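Local atomic coordinates of putative glutathione S-transferase (Corynebacterium glutamicum, PDB entry 3M1G), a protein that probably acts as a glutathione transferase of the ECM4-like subfamily, with a thioredoxin-like N-terminal domain and a helical C-terminal domain. Residues Gln300-Tyr303 with Ile304-Glu308. Sequence-based numbering, arbitrary orientation.
Sequences QHYY and ITHAE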
loop_
_atom_site.group_PDB
_atom_site.type_symbol
_atom_site.label_atom_id
_atom_site.label_comp_id
_atom_site.label_asym_id
_atom_site.label_seq_id
_atom_site.Cartn_x
_atom_site.Cartn_y
_atom_site.Cartn_z
ATOM N N GLN A 300 0.477 15.585 2.163
ATOM C CA GLN A 300 1.183 16.594 1.391
ATOM C C GLN A 300 2.634 16.758 1.855
ATOM O O GLN A 300 3.559 16.870 1.028
ATOM C CB GLN A 300 0.447 17.925 1.453
ATOM C CG GLN A 300 -0.814 17.879 0.604
ATOM C CD GLN A 300 -1.537 19.204 0.608
ATOM O OE1 GLN A 300 -1.191 20.073 1.360
ATOM N NE2 GLN A 300 -2.532 19.351 -0.235
ATOM N N HIS A 301 2.858 16.747 3.159
ATOM C CA HIS A 301 4.205 16.982 3.652
ATOM C C HIS A 301 5.153 15.878 3.167
ATOM O O HIS A 301 6.204 16.134 2.602
ATOM C CB HIS A 301 4.267 17.047 5.167
ATOM C CG HIS A 301 5.672 17.022 5.682
ATOM N ND1 HIS A 301 6.503 18.120 5.606
ATOM C CD2 HIS A 301 6.423 16.015 6.189
ATOM C CE1 HIS A 301 7.705 17.789 6.050
ATOM N NE2 HIS A 301 7.683 16.519 6.409
ATOM N N TYR A 302 4.761 14.642 3.361
ATOM C CA TYR A 302 5.680 13.547 3.082
ATOM C C TYR A 302 5.899 13.405 1.580
ATOM O O TYR A 302 7.040 13.335 1.117
ATOM C CB TYR A 302 5.130 12.245 3.674
ATOM C CG TYR A 302 5.371 12.113 5.142
ATOM C CD1 TYR A 302 4.466 12.635 6.060
ATOM C CD2 TYR A 302 6.512 11.485 5.623
ATOM C CE1 TYR A 302 4.670 12.516 7.413
ATOM C CE2 TYR A 302 6.746 11.361 6.983
ATOM C CZ TYR A 302 5.821 11.906 7.886
ATOM O OH TYR A 302 6.008 11.775 9.253
ATOM N N TYR A 303 4.801 13.368 0.833
ATOM C CA TYR A 303 4.842 13.026 -0.598
ATOM C C TYR A 303 5.388 14.173 -1.441
ATOM O O TYR A 303 5.970 13.921 -2.509
ATOM C CB TYR A 303 3.462 12.589 -1.128
ATOM C CG TYR A 303 3.086 11.165 -0.795
ATOM C CD1 TYR A 303 3.596 10.095 -1.541
ATOM C CD2 TYR A 303 2.238 10.863 0.274
ATOM C CE1 TYR A 303 3.235 8.753 -1.247
ATOM C CE2 TYR A 303 1.873 9.523 0.560
ATOM C CZ TYR A 303 2.397 8.493 -0.205
ATOM O OH TYR A 303 2.069 7.194 0.063
ATOM N N ILE A 304 5.196 15.424 -1.002
ATOM C CA ILE A 304 5.695 16.584 -1.770
ATOM C C ILE A 304 7.118 16.964 -1.355
ATOM O O ILE A 304 7.971 17.168 -2.178
ATOM C CB ILE A 304 4.775 17.806 -1.635
ATOM C CG1 ILE A 304 3.420 17.492 -2.280
ATOM C CG2 ILE A 304 5.402 19.060 -2.303
ATOM C CD1 ILE A 304 2.362 18.602 -2.053
ATOM N N THR A 305 7.368 16.978 -0.066
ATOM C CA THR A 305 8.652 17.397 0.501
ATOM C C THR A 305 9.810 16.435 0.308
ATOM O O THR A 305 10.938 16.877 0.184
ATOM C CB THR A 305 8.416 17.634 2.023
ATOM O OG1 THR A 305 7.654 18.833 2.129
ATOM C CG2 THR A 305 9.681 17.687 2.844
ATOM N N HIS A 306 9.550 15.128 0.303
ATOM C CA HIS A 306 10.629 14.151 0.227
ATOM C C HIS A 306 10.895 13.798 -1.235
ATOM O O HIS A 306 10.623 12.657 -1.699
ATOM C CB HIS A 306 10.313 12.894 1.036
ATOM C CG HIS A 306 10.164 13.132 2.503
ATOM N ND1 HIS A 306 9.469 12.273 3.329
ATOM C CD2 HIS A 306 10.598 14.145 3.294
ATOM C CE1 HIS A 306 9.494 12.741 4.566
ATOM N NE2 HIS A 306 10.175 13.872 4.571
ATOM N N ALA A 307 11.430 14.787 -1.948
ATOM C CA ALA A 307 11.696 14.698 -3.366
ATOM C C ALA A 307 12.805 13.693 -3.706
ATOM O O ALA A 307 12.829 13.155 -4.812
ATOM C CB ALA A 307 12.034 16.104 -3.929
ATOM N N GLU A 308 13.698 13.411 -2.764
ATOM C CA GLU A 308 14.697 12.363 -2.965
ATOM C C GLU A 308 14.093 10.939 -3.003
ATOM O O GLU A 308 14.698 10.051 -3.585
ATOM C CB GLU A 308 15.820 12.434 -1.907
ATOM C CG GLU A 308 16.928 11.322 -2.050
ATOM C CD GLU A 308 17.626 11.276 -3.436
ATOM O OE1 GLU A 308 18.458 12.212 -3.641
ATOM O OE2 GLU A 308 17.378 10.320 -4.287
#
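His306 brings its imidazole back over the last turn of helix 295-305, where it meets the rings of Tyr302 and His301 in a small aromatic cluster. Its CE1 comes within 3.4 Å of Tyr302 CD2; the two side chains run side by side in the same direction, with ring planes turned 88° to each other. Tyr302 CG lies anti to its own carbonyl carbon (chi1 -80°), and His306 adopts the same first torsion, which keeps the pair travelling together off the helix. His301 takes the other course: CG sits anti to the backbone N (chi1 169°), which brings the ring end close to Thr305 and His306. There Thr305 CB lies over one ring face near its rim and Thr305 CG2 stands 3.8 Å from His301 CE1, while His301 NE2 comes to 4.1 Å from His306 NE2. Earlier in the turn, Ile304 CD1 reaches 4.1 Å from Gln300 CB. The backbone closes with His306 N donating to Tyr302 O at 3.2 Å, from above the carbonyl plane, and with Ile304 N donating to Gln300 O at 3.0 Å. His306 then leaves helical geometry as the centre of an inverse gamma turn. Asp99 OD2 is hydrogen-bonded to NE2 of both His301 and His306, and His306 ND1 is hydrogen-bonded to His262 NE2. Tyr302 OH is hydrogen-bonded to the hydroxyls of Tyr201, the predicted proton donor/acceptor, and Tyr259. Tyr302 and Tyr259 are both predicted to lower the pKa of the active-site cysteine. A carboxylate shared by two imidazoles would probably fix the rotation of both rings and could favour their protonation, and the anchored His306 ring packs beside Tyr302, consistent with a second-shell role in placing that phenol within the tyrosine hydroxyl network.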